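Cryptochrome DASH, chloroplastic/mitochondrial (Arabidopsis thaliana, PDB 2J4D) binds FAD and a methenyltetrahydrofolate antenna, repairs cyclobutane pyrimidine dimers in single-stranded DNA using photolyase activity, and may act as a blue-light photoreceptor. Local coordinates at residues I68-C73 and R112-L117; L74-F79 and S120-E125; K143-E148 and Y331-S336. One frame throughout, in Å; residues are numbered along the deposited sequence.

Contact 1 (I68-C73 and R112-L117)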
# COMPACT_ATOMS: atom_id res chain seq x y z
N ILE A 68 -23.48 15.26 3.44
CA ILE A 68 -22.45 14.27 3.78
C ILE A 68 -21.50 14.74 4.86
O ILE A 68 -21.06 15.89 4.83
CB ILE A 68 -21.56 13.91 2.56
CG1 ILE A 68 -22.42 13.41 1.40
CG2 ILE A 68 -20.52 12.86 2.98
CD1 ILE A 68 -21.64 13.31 0.09
N LEU A 69 -21.16 13.86 5.79
CA LEU A 69 -20.20 14.18 6.83
C LEU A 69 -19.01 13.21 6.69
O LEU A 69 -19.08 12.09 7.17
CB LEU A 69 -20.81 14.03 8.23
CG LEU A 69 -19.82 14.19 9.38
CD1 LEU A 69 -19.07 15.51 9.24
CD2 LEU A 69 -20.55 14.15 10.72
N PRO A 70 -17.94 13.63 6.00
CA PRO A 70 -16.75 12.79 5.81
C PRO A 70 -15.95 12.72 7.11
O PRO A 70 -15.69 13.74 7.74
CB PRO A 70 -15.97 13.51 4.71
CG PRO A 70 -17.03 14.34 4.00
CD PRO A 70 -17.87 14.83 5.15
N VAL A 71 -15.54 11.52 7.50
CA VAL A 71 -14.81 11.35 8.74
C VAL A 71 -13.63 10.40 8.64
O VAL A 71 -13.69 9.40 7.92
CB VAL A 71 -15.72 10.76 9.84
CG1 VAL A 71 -14.98 10.71 11.17
CG2 VAL A 71 -17.00 11.58 9.96
N TYR A 72 -12.55 10.72 9.35
CA TYR A 72 -11.40 9.83 9.43
C TYR A 72 -11.10 9.73 10.91
O TYR A 72 -11.01 10.74 11.61
CB TYR A 72 -10.16 10.37 8.72
CG TYR A 72 -8.98 9.41 8.89
CD1 TYR A 72 -8.86 8.27 8.09
CD2 TYR A 72 -8.04 9.61 9.90
CE1 TYR A 72 -7.83 7.35 8.29
CE2 TYR A 72 -7.00 8.69 10.11
CZ TYR A 72 -6.91 7.57 9.31
OH TYR A 72 -5.90 6.66 9.54
N CYS A 73 -10.97 8.50 11.40
CA CYS A 73 -10.66 8.27 12.80
C CYS A 73 -9.23 7.79 12.94
O CYS A 73 -8.84 6.81 12.31
CB CYS A 73 -11.57 7.20 13.41
SG CYS A 73 -13.32 7.59 13.33
N ARG A 112 -14.32 20.44 -3.37
CA ARG A 112 -15.62 19.99 -3.87
C ARG A 112 -16.77 20.38 -2.94
O ARG A 112 -17.88 19.85 -3.05
CB ARG A 112 -15.61 18.47 -4.07
CG ARG A 112 -14.39 17.97 -4.82
CD ARG A 112 -14.74 17.15 -6.04
NE ARG A 112 -13.53 16.65 -6.69
CZ ARG A 112 -13.50 15.89 -7.79
NH1 ARG A 112 -14.63 15.53 -8.38
NH2 ARG A 112 -12.34 15.49 -8.29
N GLY A 113 -16.51 21.31 -2.02
CA GLY A 113 -17.55 21.76 -1.12
C GLY A 113 -17.76 20.97 0.17
O GLY A 113 -18.75 21.17 0.87
N LEU A 114 -16.83 20.08 0.49
CA LEU A 114 -16.96 19.29 1.72
C LEU A 114 -15.79 19.62 2.63
O LEU A 114 -15.15 20.65 2.49
CB LEU A 114 -16.95 17.79 1.40
CG LEU A 114 -18.11 17.23 0.57
CD1 LEU A 114 -17.79 15.80 0.14
CD2 LEU A 114 -19.40 17.27 1.38
N ASN A 115 -15.53 18.73 3.57
CA ASN A 115 -14.40 18.88 4.47
C ASN A 115 -14.21 17.51 5.09
O ASN A 115 -15.00 16.60 4.85
CB ASN A 115 -14.69 19.90 5.58
CG ASN A 115 -13.41 20.41 6.24
OD1 ASN A 115 -12.37 19.76 6.22
ND2 ASN A 115 -13.50 21.59 6.85
N LEU A 116 -13.16 17.35 5.90
CA LEU A 116 -12.90 16.08 6.55
C LEU A 116 -12.86 16.27 8.05
O LEU A 116 -12.05 17.03 8.57
CB LEU A 116 -11.57 15.50 6.07
CG LEU A 116 -11.11 14.17 6.67
CD1 LEU A 116 -12.04 13.04 6.22
CD2 LEU A 116 -9.68 13.89 6.22
N LEU A 117 -13.76 15.59 8.75
CA LEU A 117 -13.79 15.66 10.20
C LEU A 117 -12.73 14.67 10.68
O LEU A 117 -12.77 13.49 10.35
CB LEU A 117 -15.16 15.25 10.73
CG LEU A 117 -15.27 15.19 12.26
CD1 LEU A 117 -15.15 16.58 12.83
CD2 LEU A 117 -16.59 14.56 12.66

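Contact 2 (L74-F79 and S120-E125)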
# COMPACT_ATOMS: atom_id res chain seq x y z
N LEU A 74 -8.45 8.48 13.75
CA LEU A 74 -7.10 8.04 13.97
C LEU A 74 -7.22 7.00 15.09
O LEU A 74 -7.28 7.34 16.27
CB LEU A 74 -6.22 9.19 14.39
CG LEU A 74 -4.77 8.74 14.27
CD1 LEU A 74 -4.28 8.85 12.83
CD2 LEU A 74 -3.94 9.59 15.16
N ASP A 75 -7.30 5.74 14.68
CA ASP A 75 -7.47 4.59 15.57
C ASP A 75 -6.22 4.37 16.42
O ASP A 75 -5.15 4.11 15.89
CB ASP A 75 -7.71 3.35 14.70
CG ASP A 75 -8.24 2.16 15.48
OD1 ASP A 75 -7.82 1.96 16.64
OD2 ASP A 75 -9.07 1.41 14.91
N PRO A 76 -6.36 4.47 17.76
CA PRO A 76 -5.20 4.28 18.64
C PRO A 76 -4.48 2.94 18.45
O PRO A 76 -3.27 2.82 18.68
CB PRO A 76 -5.80 4.43 20.05
CG PRO A 76 -7.25 4.03 19.86
CD PRO A 76 -7.59 4.67 18.53
N ARG A 77 -5.21 1.92 18.02
CA ARG A 77 -4.62 0.61 17.81
C ARG A 77 -3.60 0.62 16.66
O ARG A 77 -2.71 -0.22 16.61
CB ARG A 77 -5.72 -0.42 17.54
CG ARG A 77 -6.58 -0.70 18.77
CD ARG A 77 -7.89 -1.40 18.42
NE ARG A 77 -8.75 -0.55 17.60
CZ ARG A 77 -10.07 -0.60 17.60
NH1 ARG A 77 -10.71 -1.48 18.37
NH2 ARG A 77 -10.77 0.23 16.83
N LEU A 78 -3.72 1.59 15.76
CA LEU A 78 -2.81 1.70 14.62
C LEU A 78 -1.40 2.09 15.08
O LEU A 78 -0.42 1.91 14.36
CB LEU A 78 -3.34 2.74 13.64
CG LEU A 78 -2.67 2.83 12.27
CD1 LEU A 78 -2.88 1.52 11.52
CD2 LEU A 78 -3.26 3.99 11.48
N PHE A 79 -1.31 2.61 16.30
CA PHE A 79 -0.02 3.02 16.83
C PHE A 79 0.39 2.29 18.09
O PHE A 79 1.05 2.86 18.96
CB PHE A 79 -0.03 4.53 17.05
CG PHE A 79 -0.15 5.30 15.78
CD1 PHE A 79 0.96 5.51 14.98
CD2 PHE A 79 -1.40 5.72 15.33
CE1 PHE A 79 0.83 6.14 13.74
CE2 PHE A 79 -1.54 6.35 14.10
CZ PHE A 79 -0.42 6.55 13.30
N SER A 120 -9.51 11.57 16.94
CA SER A 120 -8.59 10.54 17.40
C SER A 120 -9.38 9.61 18.31
O SER A 120 -9.99 10.07 19.27
CB SER A 120 -7.42 11.15 18.18
OG SER A 120 -6.50 11.78 17.31
N GLY A 121 -9.39 8.32 18.00
CA GLY A 121 -10.14 7.38 18.81
C GLY A 121 -10.62 6.19 18.00
O GLY A 121 -10.38 6.12 16.80
N LYS A 122 -11.30 5.26 18.66
CA LYS A 122 -11.82 4.07 17.99
C LYS A 122 -13.06 4.39 17.17
O LYS A 122 -13.98 5.05 17.65
CB LYS A 122 -12.15 2.99 19.02
CG LYS A 122 -10.93 2.45 19.74
CD LYS A 122 -11.33 1.51 20.87
CE LYS A 122 -10.09 1.01 21.60
NZ LYS A 122 -10.42 0.13 22.77
N PRO A 123 -13.10 3.91 15.91
CA PRO A 123 -14.25 4.14 15.02
C PRO A 123 -15.56 3.68 15.65
O PRO A 123 -16.60 4.34 15.48
CB PRO A 123 -13.90 3.30 13.79
CG PRO A 123 -12.41 3.34 13.77
CD PRO A 123 -12.05 3.13 15.23
N GLU A 124 -15.53 2.55 16.35
CA GLU A 124 -16.74 2.01 16.97
C GLU A 124 -17.26 2.89 18.09
O GLU A 124 -18.38 2.69 18.56
CB GLU A 124 -16.52 0.58 17.48
CG GLU A 124 -15.48 0.44 18.58
CD GLU A 124 -14.10 0.08 18.04
OE1 GLU A 124 -13.74 0.55 16.94
OE2 GLU A 124 -13.37 -0.68 18.72
N GLU A 125 -16.46 3.84 18.54
CA GLU A 125 -16.90 4.75 19.59
C GLU A 125 -17.26 6.10 18.97
O GLU A 125 -18.28 6.70 19.30
CB GLU A 125 -15.82 4.90 20.67
CG GLU A 125 -15.72 3.66 21.56
CD GLU A 125 -14.53 3.66 22.51
OE1 GLU A 125 -13.79 4.67 22.57
OE2 GLU A 125 -14.32 2.63 23.19

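Contact 3 (K143-E148 and Y331-S336). With MHF (5,10-methenyl-6,7,8-trihydrofolic acid), chain D.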
# COMPACT_ATOMS: atom_id res chain seq x y z
N LYS A 143 -15.15 -1.97 2.13
CA LYS A 143 -15.02 -3.26 2.80
C LYS A 143 -13.56 -3.66 2.86
O LYS A 143 -12.83 -3.51 1.88
CB LYS A 143 -15.79 -4.32 2.01
CG LYS A 143 -15.78 -5.72 2.64
CD LYS A 143 -16.80 -5.82 3.77
CE LYS A 143 -16.75 -7.18 4.46
NZ LYS A 143 -15.50 -7.32 5.26
N GLU A 144 -13.11 -4.15 4.01
CA GLU A 144 -11.73 -4.61 4.13
C GLU A 144 -11.77 -6.13 4.22
O GLU A 144 -12.85 -6.73 4.32
CB GLU A 144 -11.05 -3.98 5.34
CG GLU A 144 -10.64 -2.53 5.10
CD GLU A 144 -9.48 -2.39 4.12
OE1 GLU A 144 -9.08 -3.41 3.50
OE2 GLU A 144 -8.96 -1.27 3.97
N THR A 145 -10.61 -6.78 4.21
CA THR A 145 -10.59 -8.24 4.23
C THR A 145 -9.98 -8.98 5.41
O THR A 145 -10.43 -10.09 5.73
CB THR A 145 -9.90 -8.78 2.96
OG1 THR A 145 -8.55 -8.30 2.91
CG2 THR A 145 -10.63 -8.32 1.70
N CYS A 146 -8.97 -8.42 6.06
CA CYS A 146 -8.32 -9.14 7.15
C CYS A 146 -8.94 -8.98 8.54
O CYS A 146 -9.66 -8.02 8.82
CB CYS A 146 -6.83 -8.77 7.20
SG CYS A 146 -5.99 -9.20 5.65
N SER A 147 -8.65 -9.97 9.38
CA SER A 147 -9.14 -10.05 10.76
C SER A 147 -9.33 -8.75 11.54
O SER A 147 -10.43 -8.45 12.01
CB SER A 147 -8.21 -10.97 11.57
OG SER A 147 -8.48 -10.87 12.96
N GLU A 148 -8.25 -7.99 11.69
CA GLU A 148 -8.32 -6.74 12.45
C GLU A 148 -9.31 -5.73 11.90
O GLU A 148 -10.11 -5.17 12.65
CB GLU A 148 -6.91 -6.12 12.54
CG GLU A 148 -5.98 -6.88 13.47
CD GLU A 148 -4.55 -6.39 13.41
OE1 GLU A 148 -4.27 -5.38 12.73
OE2 GLU A 148 -3.70 -7.02 14.06
N TYR A 331 -4.84 -10.45 -6.75
CA TYR A 331 -4.75 -11.84 -6.32
C TYR A 331 -4.51 -11.98 -4.83
O TYR A 331 -5.20 -12.75 -4.16
CB TYR A 331 -3.64 -12.56 -7.09
CG TYR A 331 -3.54 -14.04 -6.78
CD1 TYR A 331 -4.62 -14.89 -7.04
CD2 TYR A 331 -2.38 -14.58 -6.23
CE1 TYR A 331 -4.54 -16.25 -6.75
CE2 TYR A 331 -2.29 -15.94 -5.94
CZ TYR A 331 -3.37 -16.77 -6.21
OH TYR A 331 -3.29 -18.12 -5.92
N PHE A 332 -3.54 -11.26 -4.28
CA PHE A 332 -3.29 -11.38 -2.85
C PHE A 332 -4.45 -10.83 -2.02
O PHE A 332 -4.71 -11.32 -0.92
CB PHE A 332 -1.97 -10.71 -2.46
CG PHE A 332 -0.76 -11.55 -2.78
CD1 PHE A 332 -0.63 -12.84 -2.24
CD2 PHE A 332 0.25 -11.07 -3.60
CE1 PHE A 332 0.48 -13.63 -2.53
CE2 PHE A 332 1.37 -11.85 -3.90
CZ PHE A 332 1.48 -13.13 -3.36
N ARG A 333 -5.14 -9.83 -2.55
CA ARG A 333 -6.27 -9.26 -1.83
C ARG A 333 -7.38 -10.32 -1.74
O ARG A 333 -7.95 -10.54 -0.67
CB ARG A 333 -6.77 -8.00 -2.56
CG ARG A 333 -8.14 -7.50 -2.13
CD ARG A 333 -8.14 -6.94 -0.72
NE ARG A 333 -7.34 -5.73 -0.61
CZ ARG A 333 -7.33 -4.94 0.46
NH1 ARG A 333 -8.09 -5.23 1.51
NH2 ARG A 333 -6.56 -3.86 0.48
N PHE A 334 -7.68 -10.99 -2.85
CA PHE A 334 -8.72 -12.02 -2.81
C PHE A 334 -8.24 -13.22 -2.00
O PHE A 334 -9.01 -13.84 -1.27
CB PHE A 334 -9.12 -12.47 -4.22
CG PHE A 334 -9.76 -11.39 -5.06
CD1 PHE A 334 -10.83 -10.65 -4.56
CD2 PHE A 334 -9.30 -11.11 -6.34
CE1 PHE A 334 -11.43 -9.64 -5.33
CE2 PHE A 334 -9.88 -10.10 -7.12
CZ PHE A 334 -10.95 -9.37 -6.61
N LEU A 335 -6.95 -13.53 -2.11
CA LEU A 335 -6.38 -14.66 -1.39
C LEU A 335 -6.49 -14.46 0.13
O LEU A 335 -6.65 -15.42 0.88
CB LEU A 335 -4.92 -14.85 -1.81
CG LEU A 335 -4.22 -16.21 -1.68
CD1 LEU A 335 -5.07 -17.32 -2.29
CD2 LEU A 335 -2.88 -16.13 -2.40
N SER A 336 -6.42 -13.20 0.57
CA SER A 336 -6.53 -12.94 2.01
C SER A 336 -7.87 -13.44 2.52
O SER A 336 -7.97 -13.93 3.64
CB SER A 336 -6.37 -11.44 2.31
OG SER A 336 -7.49 -10.67 1.89
N1 MHF D . -2.37 -6.08 9.65
C2 MHF D . -3.63 -5.72 9.22
NA2 MHF D . -3.78 -4.58 8.49
N3 MHF D . -4.71 -6.47 9.51
C4 MHF D . -4.60 -7.61 10.26
O4 MHF D . -5.61 -8.28 10.52
C4A MHF D . -3.32 -8.00 10.75
N5 MHF D . -3.10 -9.13 11.57
C6 MHF D . -1.82 -9.31 12.35
C7 MHF D . -0.67 -9.00 11.37
N8 MHF D . -0.92 -7.60 10.88
C8A MHF D . -2.19 -7.22 10.42
C9 MHF D . -1.85 -10.76 12.90
N10 MHF D . -3.07 -11.33 12.27
C11 MHF D . -3.98 -10.20 12.05
C12 MHF D . -4.99 -14.53 14.40
C13 MHF D . -3.60 -14.56 14.11
C14 MHF D . -2.98 -13.50 13.44
C15 MHF D . -3.73 -12.37 13.04
C16 MHF D . -5.14 -12.32 13.36
C17 MHF D . -5.76 -13.39 14.04
C MHF D . -5.62 -15.70 15.07
O MHF D . -4.92 -16.67 15.35
N MHF D . -6.94 -15.72 15.36
CA MHF D . -7.53 -16.90 15.99
CB MHF D . -8.75 -16.51 16.83
CG MHF D . -8.45 -15.54 17.94
CD MHF D . -7.41 -16.07 18.90
OE1 MHF D . -7.73 -17.02 19.65
OE2 MHF D . -6.27 -15.54 18.90
CT MHF D . -7.94 -17.92 14.93
O1 MHF D . -8.01 -17.54 13.74
O2 MHF D . -8.21 -19.08 15.28
O HOH W 1 -7.05 -1.53 1.97

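Contact 1 (I68-C73 and R112-L117)
With chi1 at -175°, V71 sends CG1 away from the backbone N and leaves CG2 to meet L117. L117 carries its CG in the same trans position (chi1 175°). The two side chains therefore lie side by side and point the same way, with CG2 of V71 4.0 Å from CD2 of L117. Between them the backbones form a parallel bridge. L117 N donates to P70 O at 2.9 Å, and Y72 N donates to L117 O at 3.0 Å. L117 O also receives a CA-H...O contact from V71.

The pairing does not continue towards the start of the strand. In this register the next acceptor would be N115 O, but P70 has no N-H to offer. Instead the proline ring lies against that carbonyl, with P70 CG 3.2 Å from N115 O. This buried oxygen has no polar partner in the model.

On the sheet side away from V71, L116 CD1 fits between P70 and Y72 and comes 4.1 Å from Y72 CB. Further back L114 spreads its two methyls. CD1 meets P70 CG at 4.2 Å, the side chains crossing at about a right angle. CD2 meets I68 CB at 4.2 Å. G113, with positive phi, ends the preceding helix as the C' residue of a Schellman motif, and L114 starts the approach to the strand.

The contact closes a beta-alpha-beta crossover in the photolyase/cryptochrome alpha/beta domain. Helix 92-111 connects strands 67-74 and 117-120, and it covers Y72 and L116 through L98, L102 and L109. Helix 123-134 covers the V71 and L117 face through L130. Strand 41-46 flanks strand 67-74 on the side opposite strand 117-120.

Contact 2 (L74-F79 and S120-E125)
R77 reaches across to E124. From CB, CG lies beside the backbone N, anti to the carbonyl carbon, and a bend at chi3 (-65°) brings the NE/NH2 edge of the guanidinium alongside the D75 carboxylate. NE comes first and donates to D75 OD1 at 2.8 Å. CZ follows, with K122 CG over one face of the group at 3.8 Å from it. The stem of K122 crosses R77 at about a right angle. At the tip, NH1 meets E124 OE2 at 2.8 Å, on the syn lone pair. NH2 is shared: it bonds D75 OD2 and also E124 OE1, the latter at 3.0 Å. P123 CD lies at the edge of the group, 3.6 Å from NH2. D75 is thus gripped side-on and E124 end-on. The E124 carboxylate is turned only 30° from the guanidinium plane.

D75 has a second task. Its OD1 also accepts from R77 N, which makes an Asx turn at the start of the 3-10 segment 76-78. E124 sits in the first turn of helix 123-134, for which K122 is the N-cap.

Behind this network the two backbones part after the last parallel bridge, L74 with S120. G121 N donates to L74 O at 2.9 Å. P76 CD packs on G121 C at 3.4 Å. L74 CB lies beside S120 OG.

One cation therefore serves two acids of different segments. D75 OD2 and E124 OE1 are 5.2 Å apart, and the arginine between them should offset their repulsion. Four bonds from three nitrogens, NE, NH1 and NH2, hold the rotation of the guanidinium and tie the turn after strand 67-74 to the start of helix 123-134.

Contact 3 (K143-E148 and Y331-S336)
E144 and R333 make the charged part of the contact. R333 is bent at chi2 (68°) and chi3 (66°), which swings its guanidinium off the helix towards E144. NH1 meets E144 OE1 at 2.9 Å in a salt bridge, nearly along the C-O axis of that oxygen. A water closes a second path. It donates to E144 OE2 and accepts from R333 NH2, with 2.8 Å from water O to each atom. The carboxylate and the guanidinium are thus joined once directly and once through solvent. R333 NH2 also has a long, weak ion pair with D424, an FAD-binding residue by similarity.

Hydroxyl groups form a short relay. T145 OG1 donates to S336 OG at 2.8 Å, and S336 OG donates to R333 O at 2.6 Å, inside its own helix. R333 NH1 adds a weak bond to T145 OG1.

These bonds cross between the two halves of the photolyase/cryptochrome fold. Segment 143-148 follows strand 138-142 of the alpha/beta domain. Helix 317-339 belongs to the helical FAD-binding part, where F332 touches the flavin cofactor.

Apolar contacts are fewer. T145 CG2 rests on R333 CD at 3.7 Å, and C146 SG lies 4.0 Å from S336 CB. C426 of helix 425-436 packs against T145 and S336.

Ligand contacts come from the end of segment 143-148. E148 N donates to O4 of the methenyl folate at 2.9 Å, close to straight (164°). The E148 carboxylate lies over the face of the pterin, with CD 3.3 Å from C4A. S147 OG touches the benzoyl ring at C16. E149, N341, H345 and E417 add further hydrogen bonds to the folate.

In the fold
Contacts 1 and 2 follow each other along the same pair of parallel strands, with centres about 17 Å apart. They touch: C73 SG of contact 1 lies 3.9 Å from P123 CA of contact 2. Contact 3 lies further on, at the boundary with the FAD-binding domain. Its centre is about 20 Å from that of contact 2 and about 26 Å from that of contact 1. It touches neither, its nearest atoms to contact 2 being about 7 Å away. Contact 3 alone meets the folate directly; the side chains of R77 and Y72 stay about 10 and 11 Å from it. The first part of helix 147-161 lies beside the folate, and further along it packs on R77, P123 and E124.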